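Local coordinates for protein ABC-type metal ion transport system, periplasmic component (Vibrio vulnificus, PDB 3K2D) that binds methionine, probably as the substrate-binding component of an ABC importer, and, as an immunogenic lipoprotein, activates Toll-like receptor 2, at residues M58-H63 and N202-R207; V106-P111 and V169-I174. The protein carries 4 engineered substitutions. All coordinates share one frame; numbering follows the deposited sequence.

Contact 1: residues M58-H63 and N202-R207; sequences MNAFQH and NLIVAR. Engineered in segment 58-63: Met58 (natural residue Ile). With MET (methionine), chain C.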
ATOM      1  N   MET A  58      15.254  -7.552   1.501  1.00 22.59           N
ATOM      2  CA  MET A  58      14.368  -6.786   0.619  1.00 23.61           C
ATOM      3  C   MET A  58      12.941  -6.751   1.168  1.00 23.71           C
ATOM      4  O   MET A  58      12.612  -7.488   2.103  1.00 24.83           O
ATOM      5  CB  MET A  58      14.378  -7.370  -0.819  1.00 21.61           C
ATOM      6  CG  MET A  58      13.807  -8.802  -1.007  1.00 20.25           C
ATOM      7  SD  MET A  58      13.990  -9.539  -2.668  1.00  2.82           S
ATOM      8  CE  MET A  58      15.326 -10.341  -2.420  1.00 11.62           C
ATOM      9  N   ASN A  59      12.107  -5.863   0.627  1.00 22.34           N
ATOM     10  CA  ASN A  59      10.708  -5.795   1.047  1.00 19.10           C
ATOM     11  C   ASN A  59       9.805  -5.506  -0.140  1.00 18.91           C
ATOM     12  O   ASN A  59      10.256  -5.029  -1.184  1.00 18.51           O
ATOM     13  CB  ASN A  59      10.474  -4.744   2.145  1.00 17.36           C
ATOM     14  CG  ASN A  59      10.818  -3.323   1.708  1.00 17.56           C
ATOM     15  OD1 ASN A  59      10.423  -2.862   0.634  1.00 16.80           O
ATOM     16  ND2 ASN A  59      11.542  -2.614   2.562  1.00 16.58           N
ATOM     17  N   ALA A  60       8.527  -5.815   0.024  1.00 18.62           N
ATOM     18  CA  ALA A  60       7.549  -5.594  -1.029  1.00 18.87           C
ATOM     19  C   ALA A  60       6.268  -5.104  -0.374  1.00 18.75           C
ATOM     20  O   ALA A  60       5.453  -5.913   0.070  1.00 18.17           O
ATOM     21  CB  ALA A  60       7.299  -6.898  -1.788  1.00 18.21           C
ATOM     22  N   PHE A  61       6.082  -3.785  -0.324  1.00 18.38           N
ATOM     23  CA  PHE A  61       4.897  -3.228   0.325  1.00 17.11           C
ATOM     24  C   PHE A  61       4.579  -1.759  -0.013  1.00 16.44           C
ATOM     25  O   PHE A  61       3.502  -1.269   0.322  1.00 15.39           O
ATOM     26  CB  PHE A  61       5.081  -3.318   1.839  1.00 17.75           C
ATOM     27  CG  PHE A  61       6.007  -2.264   2.380  1.00 19.03           C
ATOM     28  CD1 PHE A  61       7.357  -2.279   2.060  1.00 19.33           C
ATOM     29  CD2 PHE A  61       5.511  -1.197   3.125  1.00 19.64           C
ATOM     30  CE1 PHE A  61       8.202  -1.245   2.465  1.00 19.78           C
ATOM     31  CE2 PHE A  61       6.343  -0.161   3.535  1.00 20.59           C
ATOM     32  CZ  PHE A  61       7.696  -0.182   3.202  1.00 20.53           C
ATOM     33  N   GLN A  62       5.496  -1.054  -0.666  1.00 16.03           N
ATOM     34  CA  GLN A  62       5.273   0.365  -0.931  1.00 15.44           C
ATOM     35  C   GLN A  62       5.262   0.804  -2.377  1.00 15.59           C
ATOM     36  O   GLN A  62       5.594   0.038  -3.279  1.00 17.13           O
ATOM     37  CB  GLN A  62       6.352   1.182  -0.224  1.00 15.72           C
ATOM     38  CG  GLN A  62       7.709   1.093  -0.915  1.00 16.74           C
ATOM     39  CD  GLN A  62       8.867   1.326   0.030  1.00 20.51           C
ATOM     40  OE1 GLN A  62       9.000   2.401   0.624  1.00 21.65           O
ATOM     41  NE2 GLN A  62       9.715   0.312   0.183  1.00 20.55           N
ATOM     42  N   HIS A  63       4.868   2.061  -2.583  1.00 15.50           N
ATOM     43  CA  HIS A  63       4.898   2.663  -3.913  1.00 15.31           C
ATOM     44  C   HIS A  63       6.012   3.723  -3.894  1.00 14.98           C
ATOM     45  O   HIS A  63       6.513   4.078  -2.832  1.00 13.18           O
ATOM     46  CB  HIS A  63       3.533   3.253  -4.316  1.00 13.27           C
ATOM     47  CG  HIS A  63       2.843   4.056  -3.253  1.00 12.87           C
ATOM     48  ND1 HIS A  63       3.403   5.171  -2.664  1.00 12.36           N
ATOM     49  CD2 HIS A  63       1.583   3.967  -2.756  1.00 10.59           C
ATOM     50  CE1 HIS A  63       2.520   5.734  -1.857  1.00 11.15           C
ATOM     51  NE2 HIS A  63       1.406   5.023  -1.896  1.00  6.89           N
ATOM     52  N   ASN A 202       3.015  -0.714  -6.637  1.00 12.47           N
ATOM     53  CA  ASN A 202       3.900  -1.202  -5.588  1.00 12.08           C
ATOM     54  C   ASN A 202       5.238  -1.695  -6.127  1.00 12.45           C
ATOM     55  O   ASN A 202       5.416  -1.875  -7.329  1.00 12.05           O
ATOM     56  CB  ASN A 202       3.217  -2.280  -4.758  1.00 12.17           C
ATOM     57  CG  ASN A 202       2.158  -1.710  -3.835  1.00 11.92           C
ATOM     58  OD1 ASN A 202       1.714  -2.370  -2.901  1.00 12.05           O
ATOM     59  ND2 ASN A 202       1.743  -0.476  -4.103  1.00 12.88           N
ATOM     60  N   LEU A 203       6.178  -1.917  -5.222  1.00 12.64           N
ATOM     61  CA  LEU A 203       7.510  -2.289  -5.622  1.00 12.36           C
ATOM     62  C   LEU A 203       8.216  -3.262  -4.710  1.00 13.73           C
ATOM     63  O   LEU A 203       7.821  -3.490  -3.566  1.00 15.49           O
ATOM     64  CB  LEU A 203       8.374  -1.033  -5.672  1.00 12.24           C
ATOM     65  CG  LEU A 203       7.758   0.282  -6.131  1.00 10.29           C
ATOM     66  CD1 LEU A 203       8.606   1.430  -5.638  1.00 11.93           C
ATOM     67  CD2 LEU A 203       7.653   0.299  -7.621  1.00 10.66           C
ATOM     68  N   ILE A 204       9.282  -3.835  -5.248  1.00 13.34           N
ATOM     69  CA  ILE A 204      10.131  -4.711  -4.480  1.00 14.74           C
ATOM     70  C   ILE A 204      11.361  -3.829  -4.358  1.00 14.24           C
ATOM     71  O   ILE A 204      11.979  -3.447  -5.357  1.00 13.88           O
ATOM     72  CB  ILE A 204      10.474  -5.997  -5.231  1.00 15.52           C
ATOM     73  CG1 ILE A 204       9.214  -6.860  -5.362  1.00 15.85           C
ATOM     74  CG2 ILE A 204      11.593  -6.737  -4.497  1.00 12.51           C
ATOM     75  CD1 ILE A 204       9.398  -8.123  -6.183  1.00 16.41           C
ATOM     76  N   VAL A 205      11.682  -3.462  -3.131  1.00 13.10           N
ATOM     77  CA  VAL A 205      12.816  -2.602  -2.888  1.00 12.89           C
ATOM     78  C   VAL A 205      13.897  -3.346  -2.125  1.00 13.99           C
ATOM     79  O   VAL A 205      13.610  -4.177  -1.241  1.00 12.75           O
ATOM     80  CB  VAL A 205      12.398  -1.350  -2.081  1.00 11.91           C
ATOM     81  CG1 VAL A 205      13.597  -0.445  -1.868  1.00 11.20           C
ATOM     82  CG2 VAL A 205      11.279  -0.611  -2.815  1.00 11.68           C
ATOM     83  N   ALA A 206      15.141  -3.036  -2.474  1.00 13.51           N
ATOM     84  CA  ALA A 206      16.286  -3.651  -1.833  1.00 14.89           C
ATOM     85  C   ALA A 206      17.242  -2.533  -1.442  1.00 16.10           C
ATOM     86  O   ALA A 206      16.979  -1.356  -1.718  1.00 16.33           O
ATOM     87  CB  ALA A 206      16.962  -4.613  -2.801  1.00 11.71           C
ATOM     88  N   ARG A 207      18.341  -2.885  -0.783  1.00 17.65           N
ATOM     89  CA  ARG A 207      19.315  -1.868  -0.428  1.00 19.45           C
ATOM     90  C   ARG A 207      20.017  -1.429  -1.700  1.00 19.75           C
ATOM     91  O   ARG A 207      19.967  -2.103  -2.727  1.00 20.94           O
ATOM     92  CB  ARG A 207      20.344  -2.394   0.566  1.00 17.10           C
ATOM     93  CG  ARG A 207      19.836  -2.451   1.989  1.00 19.13           C
ATOM     94  CD  ARG A 207      20.964  -2.724   2.946  1.00 17.70           C
ATOM     95  NE  ARG A 207      21.520  -4.057   2.756  1.00 20.04           N
ATOM     96  CZ  ARG A 207      20.890  -5.171   3.104  1.00 20.55           C
ATOM     97  NH1 ARG A 207      19.689  -5.104   3.654  1.00 23.39           N
ATOM     98  NH2 ARG A 207      21.460  -6.348   2.915  1.00 21.40           N
TER
HETATM   99  N   MET C 266       0.058  -0.943  -0.525  1.00 11.46           N
HETATM  100  CA  MET C 266      -0.401   0.496  -0.440  1.00 12.66           C
HETATM  101  C   MET C 266      -1.322   0.739  -1.584  1.00 13.50           C
HETATM  102  O   MET C 266      -1.016   0.286  -2.721  1.00 11.22           O
HETATM  103  CB  MET C 266       0.707   1.518  -0.593  1.00 11.70           C
HETATM  104  CG  MET C 266       1.721   1.480   0.460  1.00  8.93           C
HETATM  105  SD  MET C 266       2.651   2.971   0.510  1.00  1.00           S
HETATM  106  CE  MET C 266       3.588   2.366   1.866  1.00  1.77           C
HETATM  107  OXT MET C 266      -2.348   1.405  -1.382  1.00 15.33           O
HETATM  108  O   HOH W   1       8.225  -2.166  -1.203  1.00 25.53           O
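Asn202, where the strand 202-207 meets the ligand, packs its CB and amide beside Gln62 O and holds methionine at both ends of that amide. Its ND2 donates to the ligand's carboxylate O at 3.2 Å, while OD1 accepts a weak bond from the ligand's ammonium N. Across from it, His63 lays one ring face against the bound thioether, NE2 lying 3.4 Å from methionine SD. The ring is held from both nitrogens: ND1 caps the following helix at Tyr66 N, and NE2 bonds Asn116.

At Leu203 the pairing changes. Its N reaches Gln62 O by a weak, bent bond, and its O is answered by a water (2.7 Å) that accepts from Phe61 N and Gln62 NE2. By CA register Ala60 lies by Ile204 and His63 by Asn202, three steps against two, an irregularity resembling a beta bulge, and the water fills in for a direct bond.

Ile204 turns to the face of Ala60 and Met58, the latter an engineered residue. Its CG1 meets Ala60 CB at 4.1 Å, and its CG2 lies alongside Met58 SD; helix 214-223 covers this face.

Val205 makes the regular pair with Asn59: each N bonds the other's O, Val205 N to Asn59 O at 2.9 Å. On the opposite face Gln62 CG sits between its own backbone N and carbonyl carbon (chi1 74°), and the chain then runs extended across Val205; NE2 touches Val205 CG2 at 3.5 Å, while hydrogen-bonding to Asn48 OD1. Ala206 CB lies 4.3 Å from Met58 CB.

The chemistry passes from apolar sheet packing to polar grips at one end. The Asn202 amide offers a donor to the carboxylate and, more weakly, an acceptor to the ammonium, whereas the His63 face and Phe61 receive a sulfur-containing side chain, consistent with a site suited to methionine.

Contact 2: residues V106-P111 and V169-I174; sequences VRIAVP and VALSII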
ATOM      1  N   VAL A 106     -20.136  15.583   7.678  1.00 22.15           N
ATOM      2  CA  VAL A 106     -19.693  14.234   8.027  1.00 20.88           C
ATOM      3  C   VAL A 106     -18.184  14.180   8.210  1.00 21.31           C
ATOM      4  O   VAL A 106     -17.443  15.077   7.786  1.00 20.47           O
ATOM      5  CB  VAL A 106     -20.069  13.172   6.953  1.00 19.73           C
ATOM      6  CG1 VAL A 106     -21.573  13.012   6.869  1.00 17.81           C
ATOM      7  CG2 VAL A 106     -19.491  13.566   5.605  1.00 19.35           C
ATOM      8  N   ARG A 107     -17.749  13.099   8.846  1.00 22.59           N
ATOM      9  CA  ARG A 107     -16.344  12.842   9.118  1.00 20.67           C
ATOM     10  C   ARG A 107     -15.866  11.822   8.086  1.00 18.41           C
ATOM     11  O   ARG A 107     -16.533  10.825   7.839  1.00 17.99           O
ATOM     12  CB  ARG A 107     -16.193  12.272  10.536  1.00 23.05           C
ATOM     13  CG  ARG A 107     -15.339  13.105  11.486  1.00 26.85           C
ATOM     14  CD  ARG A 107     -15.997  13.275  12.866  1.00 29.42           C
ATOM     15  NE  ARG A 107     -16.262  12.005  13.536  1.00 36.46           N
ATOM     16  CZ  ARG A 107     -15.379  11.340  14.282  1.00 40.02           C
ATOM     17  NH1 ARG A 107     -14.158  11.823  14.472  1.00 41.42           N
ATOM     18  NH2 ARG A 107     -15.716  10.173  14.824  1.00 40.34           N
ATOM     19  N   ILE A 108     -14.724  12.094   7.467  1.00 17.85           N
ATOM     20  CA  ILE A 108     -14.143  11.179   6.489  1.00 17.34           C
ATOM     21  C   ILE A 108     -12.736  10.830   6.958  1.00 18.06           C
ATOM     22  O   ILE A 108     -11.882  11.708   7.101  1.00 18.62           O
ATOM     23  CB  ILE A 108     -14.074  11.814   5.071  1.00 16.16           C
ATOM     24  CG1 ILE A 108     -15.488  11.954   4.499  1.00 15.32           C
ATOM     25  CG2 ILE A 108     -13.199  10.970   4.164  1.00 12.74           C
ATOM     26  CD1 ILE A 108     -15.542  12.438   3.069  1.00 17.06           C
ATOM     27  N   ALA A 109     -12.501   9.548   7.206  1.00 17.25           N
ATOM     28  CA  ALA A 109     -11.193   9.097   7.669  1.00 17.61           C
ATOM     29  C   ALA A 109     -10.246   8.771   6.506  1.00 17.99           C
ATOM     30  O   ALA A 109     -10.660   8.197   5.497  1.00 19.04           O
ATOM     31  CB  ALA A 109     -11.357   7.883   8.571  1.00 16.32           C
ATOM     32  N   VAL A 110      -8.976   9.150   6.664  1.00 16.67           N
ATOM     33  CA  VAL A 110      -7.932   8.917   5.658  1.00 15.93           C
ATOM     34  C   VAL A 110      -6.602   8.598   6.357  1.00 15.65           C
ATOM     35  O   VAL A 110      -6.433   8.864   7.545  1.00 14.18           O
ATOM     36  CB  VAL A 110      -7.697  10.180   4.761  1.00 16.71           C
ATOM     37  CG1 VAL A 110      -9.017  10.688   4.198  1.00 16.55           C
ATOM     38  CG2 VAL A 110      -7.014  11.280   5.560  1.00 14.37           C
ATOM     39  N   PRO A 111      -5.650   7.993   5.630  1.00 16.32           N
ATOM     40  CA  PRO A 111      -4.358   7.679   6.251  1.00 16.11           C
ATOM     41  C   PRO A 111      -3.596   8.969   6.550  1.00 16.75           C
ATOM     42  O   PRO A 111      -3.854  10.000   5.931  1.00 15.79           O
ATOM     43  CB  PRO A 111      -3.674   6.801   5.213  1.00 14.31           C
ATOM     44  CG  PRO A 111      -4.346   7.176   3.932  1.00 18.01           C
ATOM     45  CD  PRO A 111      -5.775   7.335   4.322  1.00 16.16           C
ATOM     46  N   VAL A 169     -16.850   6.902  11.567  1.00 26.65           N
ATOM     47  CA  VAL A 169     -17.008   7.976  10.601  1.00 24.86           C
ATOM     48  C   VAL A 169     -17.980   7.594   9.509  1.00 23.83           C
ATOM     49  O   VAL A 169     -18.410   6.446   9.425  1.00 23.71           O
ATOM     50  CB  VAL A 169     -15.662   8.349   9.958  1.00 25.80           C
ATOM     51  CG1 VAL A 169     -14.683   8.783  11.036  1.00 23.88           C
ATOM     52  CG2 VAL A 169     -15.118   7.166   9.171  1.00 24.81           C
ATOM     53  N   ALA A 170     -18.322   8.559   8.666  1.00 22.00           N
ATOM     54  CA  ALA A 170     -19.258   8.310   7.582  1.00 21.90           C
ATOM     55  C   ALA A 170     -18.623   7.510   6.452  1.00 22.83           C
ATOM     56  O   ALA A 170     -19.297   6.728   5.771  1.00 22.70           O
ATOM     57  CB  ALA A 170     -19.788   9.629   7.046  1.00 20.67           C
ATOM     58  N   LEU A 171     -17.322   7.692   6.260  1.00 22.47           N
ATOM     59  CA  LEU A 171     -16.634   7.003   5.181  1.00 22.16           C
ATOM     60  C   LEU A 171     -15.116   7.057   5.365  1.00 20.06           C
ATOM     61  O   LEU A 171     -14.575   8.050   5.843  1.00 20.24           O
ATOM     62  CB  LEU A 171     -17.062   7.646   3.852  1.00 23.39           C
ATOM     63  CG  LEU A 171     -16.532   7.131   2.514  1.00 26.23           C
ATOM     64  CD1 LEU A 171     -17.584   7.366   1.444  1.00 26.32           C
ATOM     65  CD2 LEU A 171     -15.216   7.833   2.165  1.00 24.81           C
ATOM     66  N   SER A 172     -14.435   5.983   4.982  1.00 19.13           N
ATOM     67  CA  SER A 172     -12.986   5.906   5.128  1.00 17.75           C
ATOM     68  C   SER A 172     -12.276   5.390   3.893  1.00 16.80           C
ATOM     69  O   SER A 172     -12.695   4.408   3.288  1.00 15.80           O
ATOM     70  CB  SER A 172     -12.614   4.981   6.286  1.00 18.73           C
ATOM     71  OG  SER A 172     -13.245   5.363   7.490  1.00 22.90           O
ATOM     72  N   ILE A 173     -11.190   6.061   3.527  1.00 17.09           N
ATOM     73  CA  ILE A 173     -10.371   5.641   2.400  1.00 16.02           C
ATOM     74  C   ILE A 173      -9.322   4.742   3.047  1.00 17.22           C
ATOM     75  O   ILE A 173      -8.513   5.196   3.854  1.00 18.81           O
ATOM     76  CB  ILE A 173      -9.733   6.860   1.697  1.00 15.06           C
ATOM     77  CG1 ILE A 173     -10.835   7.625   0.943  1.00 13.57           C
ATOM     78  CG2 ILE A 173      -8.629   6.409   0.744  1.00 11.91           C
ATOM     79  CD1 ILE A 173     -10.374   8.909   0.281  1.00 15.51           C
ATOM     80  N   ILE A 174      -9.366   3.457   2.706  1.00 18.07           N
ATOM     81  CA  ILE A 174      -8.472   2.467   3.292  1.00 17.63           C
ATOM     82  C   ILE A 174      -7.588   1.779   2.267  1.00 18.64           C
ATOM     83  O   ILE A 174      -8.066   1.402   1.200  1.00 20.62           O
ATOM     84  CB  ILE A 174      -9.298   1.368   4.000  1.00 17.87           C
ATOM     85  CG1 ILE A 174     -10.318   2.011   4.945  1.00 18.34           C
ATOM     86  CG2 ILE A 174      -8.380   0.422   4.748  1.00 14.60           C
ATOM     87  CD1 ILE A 174     -11.270   1.019   5.612  1.00 18.09           C
TER
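Ala109 and Ser172 meet in the buried, regularly bonded part of two neighbouring parallel strands, where Ala109 CB touches Ser172 OG at 3.3 Å. Both backbone polar atoms of Ala109 are bonded across the contact: its N donates to Leu171 O at 2.9 Å, in the carbonyl plane, and its O accepts from Ile173 N at 3.0 Å. That alternation, one residue bonding the two that flank its partner, is the parallel-sheet pattern. CA-H groups of Ile108 and Ser172 lean on the same two carbonyls. Ser172 OG, anti to its own carbonyl carbon (chi1 -55°), is bonded to Ser165 OG, and helix 162-165 covers the Ala109 side.

The other face of the sheet carries Ile108 and Leu171, whose CG2 and CD2 stand 4.2 Å apart, a modest touch in a buried layer that Leu129 and Ile152 help to close. Near the ligand end Pro111 sets CD against Ile173 O, and both residues touch Ser120 of helix 114-126.

The strands' other end is partly exposed; the regular bridge pairing has stopped, and contact passes largely to side chains, one of them the long Arg107. Arg107 O still accepts a bond from Ala170 N, the donor tilted 17° from the carbonyl plane. The Arg107 side chain, bent at chi2 and chi3, swings across Val169 so that Val169 CG1 sits over the centre of one guanidinium face, 4.1 Å above its plane. Val169 CG2 reaches back to Ala109 CB at 3.9 Å, and Val106 CB meets Ala170 CB.

Backbone bonds and the small Ala109 and Ser172 thus hold one face of this strand pair, Ile108 and Leu171 the other, whereas the outer end puts an aliphatic cover over one guanidinium face, with Arg107 NH2 weakly bonded to Asp168 O.

Overall arrangement
The two contacts belong to separate five-stranded mixed sheets, one in each lobe of a type II periplasmic-binding-protein fold, with methionine between them. Their centres are 27 Å apart, their nearest atoms about 8 Å, and they lie on opposite sides of the chain's centre. Along the chain, contact 2 is nested within contact 1: strand 58-63 comes first, then 107-111 and 171-174, and 202-207 returns to the first sheet. Contact 1 is antiparallel and ends directly on the ligand. Contact 2 feeds the site through what follows its strands: helix 114-126 supplies Asn116 and Arg119, and helix 176-179 supplies Thr177, so both lobes grasp one methionine.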